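Local coordinates for putative transcriptional regulator protein (Vibrio parahaemolyticus, PDB 3ER6) that is of unknown function but probably acts as a sequence-specific DNA-binding transcription regulator, represented here by its DJ-1/PfpI-family domain, at residues Q68-F72 against D94-W100. The protein carries 1 engineered substitution. Numbering follows the deposited sequence.
Sequences QWQSF and DPALFDW
Trp100 NE1 donates a hydrogen bond to the backbone carbonyl Phe72 O across 3.0 Å. The bond is nearly straight, 169° at the hydrogen. It lies in both the indole plane and the carbonyl plane, which helps hold the Trp100 ring in this orientation. With chi1 at 177°, Trp100 CG lies opposite the backbone N, and the indole reaches from helix 95-106 to the 3-10 turn 69-71. Trp69 O is close to the same NE1, but the angle is poor and no bond forms; this carbonyl accepts from Phe72 N instead.

The apolar part centres on Trp69. Leu97 CD1 sits over one face of its indole, 3.4 Å from the centroid of the five-membered ring, a close CH-pi contact. The side chain of Gln70, from the same turn, covers the opposite face. The two tryptophans meet obliquely, with planes at 52°, and Trp69 CE3 lies 3.5 Å from Trp100 CD2. Trp69 CB makes a second CH-pi contact, over the six-membered ring of Trp100. Further out, Trp69 CH2 touches Ala96 CB at 4.0 Å, in the first turn of the helix.

That turn is capped by Asp94, whose OD1 accepts from Ala96 N at 3.1 Å, from above the carboxylate plane. Trp69 NE1 is hydrogen-bonded to Pro50 O, outside the two segments, and Val12 of strand 9-14 packs on Trp100.

Within the DJ-1/PfpI-family domain, the contact joins the loop between strands 61-64 and 77-80 to the N-terminal part of helix 95-106. Both indole N-H groups are spent on backbone carbonyls, so two largely apolar rings are buried with their polar atoms satisfied.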
# COMPACT_ATOMS: atom_id res chain seq x y z
N GLN A 68 10.34 11.32 15.92
CA GLN A 68 11.66 11.36 15.26
C GLN A 68 12.36 10.00 15.41
O GLN A 68 12.24 9.36 16.46
CB GLN A 68 12.52 12.49 15.89
CG GLN A 68 11.92 13.88 15.65
CD GLN A 68 12.88 15.02 15.99
OE1 GLN A 68 13.57 14.92 16.99
NE2 GLN A 68 12.91 16.10 15.17
N TRP A 69 13.08 9.56 14.38
CA TRP A 69 13.76 8.26 14.45
C TRP A 69 14.75 8.20 15.63
O TRP A 69 14.92 7.13 16.24
CB TRP A 69 14.43 7.88 13.13
CG TRP A 69 15.55 8.78 12.60
CD1 TRP A 69 15.45 9.79 11.67
CD2 TRP A 69 16.95 8.72 12.95
NE1 TRP A 69 16.66 10.35 11.44
CE2 TRP A 69 17.61 9.72 12.20
CE3 TRP A 69 17.69 7.91 13.82
CZ2 TRP A 69 19.00 9.92 12.28
CZ3 TRP A 69 19.07 8.12 13.92
CH2 TRP A 69 19.70 9.13 13.19
N GLN A 70 15.36 9.35 15.95
CA GLN A 70 16.33 9.45 17.05
C GLN A 70 15.69 9.17 18.42
O GLN A 70 16.38 8.81 19.35
CB GLN A 70 17.06 10.83 17.09
CG GLN A 70 17.97 11.17 15.95
CD GLN A 70 17.27 11.88 14.82
OE1 GLN A 70 16.03 11.77 14.69
NE2 GLN A 70 18.03 12.57 13.94
N SER A 71 14.37 9.28 18.56
CA SER A 71 13.74 8.95 19.85
C SER A 71 13.65 7.45 20.14
O SER A 71 13.20 7.07 21.22
CB SER A 71 12.33 9.54 19.93
OG SER A 71 12.37 10.94 19.74
N PHE A 72 14.03 6.60 19.20
CA PHE A 72 13.88 5.16 19.38
C PHE A 72 15.24 4.50 19.60
O PHE A 72 16.03 4.40 18.69
CB PHE A 72 13.10 4.53 18.18
CG PHE A 72 11.71 5.11 18.03
CD1 PHE A 72 10.70 4.75 18.89
CD2 PHE A 72 11.43 6.04 17.04
CE1 PHE A 72 9.43 5.32 18.81
CE2 PHE A 72 10.17 6.59 16.92
CZ PHE A 72 9.16 6.26 17.79
N ASP A 94 21.59 9.70 5.17
CA ASP A 94 22.36 10.14 6.33
C ASP A 94 23.15 8.97 6.94
O ASP A 94 22.58 7.97 7.32
CB ASP A 94 21.34 10.70 7.34
CG ASP A 94 21.95 11.39 8.52
OD1 ASP A 94 23.19 11.34 8.72
OD2 ASP A 94 21.13 11.94 9.30
N PRO A 95 24.47 9.11 7.06
CA PRO A 95 25.26 8.04 7.73
C PRO A 95 24.81 7.70 9.14
O PRO A 95 24.95 6.55 9.59
CB PRO A 95 26.67 8.62 7.80
CG PRO A 95 26.60 10.00 7.22
CD PRO A 95 25.32 10.16 6.48
N ALA A 96 24.35 8.70 9.89
CA ALA A 96 23.84 8.46 11.24
C ALA A 96 22.63 7.51 11.21
O ALA A 96 22.39 6.76 12.17
CB ALA A 96 23.50 9.74 11.93
N LEU A 97 21.89 7.54 10.11
CA LEU A 97 20.74 6.65 9.95
C LEU A 97 21.24 5.22 9.69
O LEU A 97 20.69 4.27 10.24
CB LEU A 97 19.85 7.14 8.83
CG LEU A 97 18.37 6.75 8.76
CD1 LEU A 97 17.54 7.01 10.08
CD2 LEU A 97 17.76 7.56 7.64
N PHE A 98 22.28 5.06 8.85
CA PHE A 98 22.93 3.75 8.74
C PHE A 98 23.44 3.27 10.10
O PHE A 98 23.35 2.09 10.39
CB PHE A 98 24.09 3.75 7.73
CG PHE A 98 23.65 3.57 6.33
CD1 PHE A 98 23.22 2.31 5.91
CD2 PHE A 98 23.64 4.62 5.45
CE1 PHE A 98 22.80 2.11 4.58
CE2 PHE A 98 23.22 4.44 4.14
CZ PHE A 98 22.79 3.17 3.69
N ASP A 99 24.00 4.17 10.92
CA ASP A 99 24.50 3.74 12.21
C ASP A 99 23.34 3.24 13.05
O ASP A 99 23.44 2.25 13.72
CB ASP A 99 25.23 4.87 12.97
CG ASP A 99 26.54 5.31 12.29
OD1 ASP A 99 27.08 4.52 11.49
OD2 ASP A 99 27.01 6.45 12.54
N TRP A 100 22.21 3.95 12.99
CA TRP A 100 21.03 3.59 13.78
C TRP A 100 20.45 2.19 13.39
O TRP A 100 20.18 1.36 14.24
CB TRP A 100 20.01 4.73 13.61
CG TRP A 100 18.69 4.55 14.28
CD1 TRP A 100 18.42 4.65 15.63
CD2 TRP A 100 17.43 4.41 13.62
NE1 TRP A 100 17.07 4.52 15.84
CE2 TRP A 100 16.44 4.35 14.62
CE3 TRP A 100 17.06 4.24 12.28
CZ2 TRP A 100 15.09 4.16 14.34
CZ3 TRP A 100 15.69 4.07 11.97
CH2 TRP A 100 14.72 4.02 13.02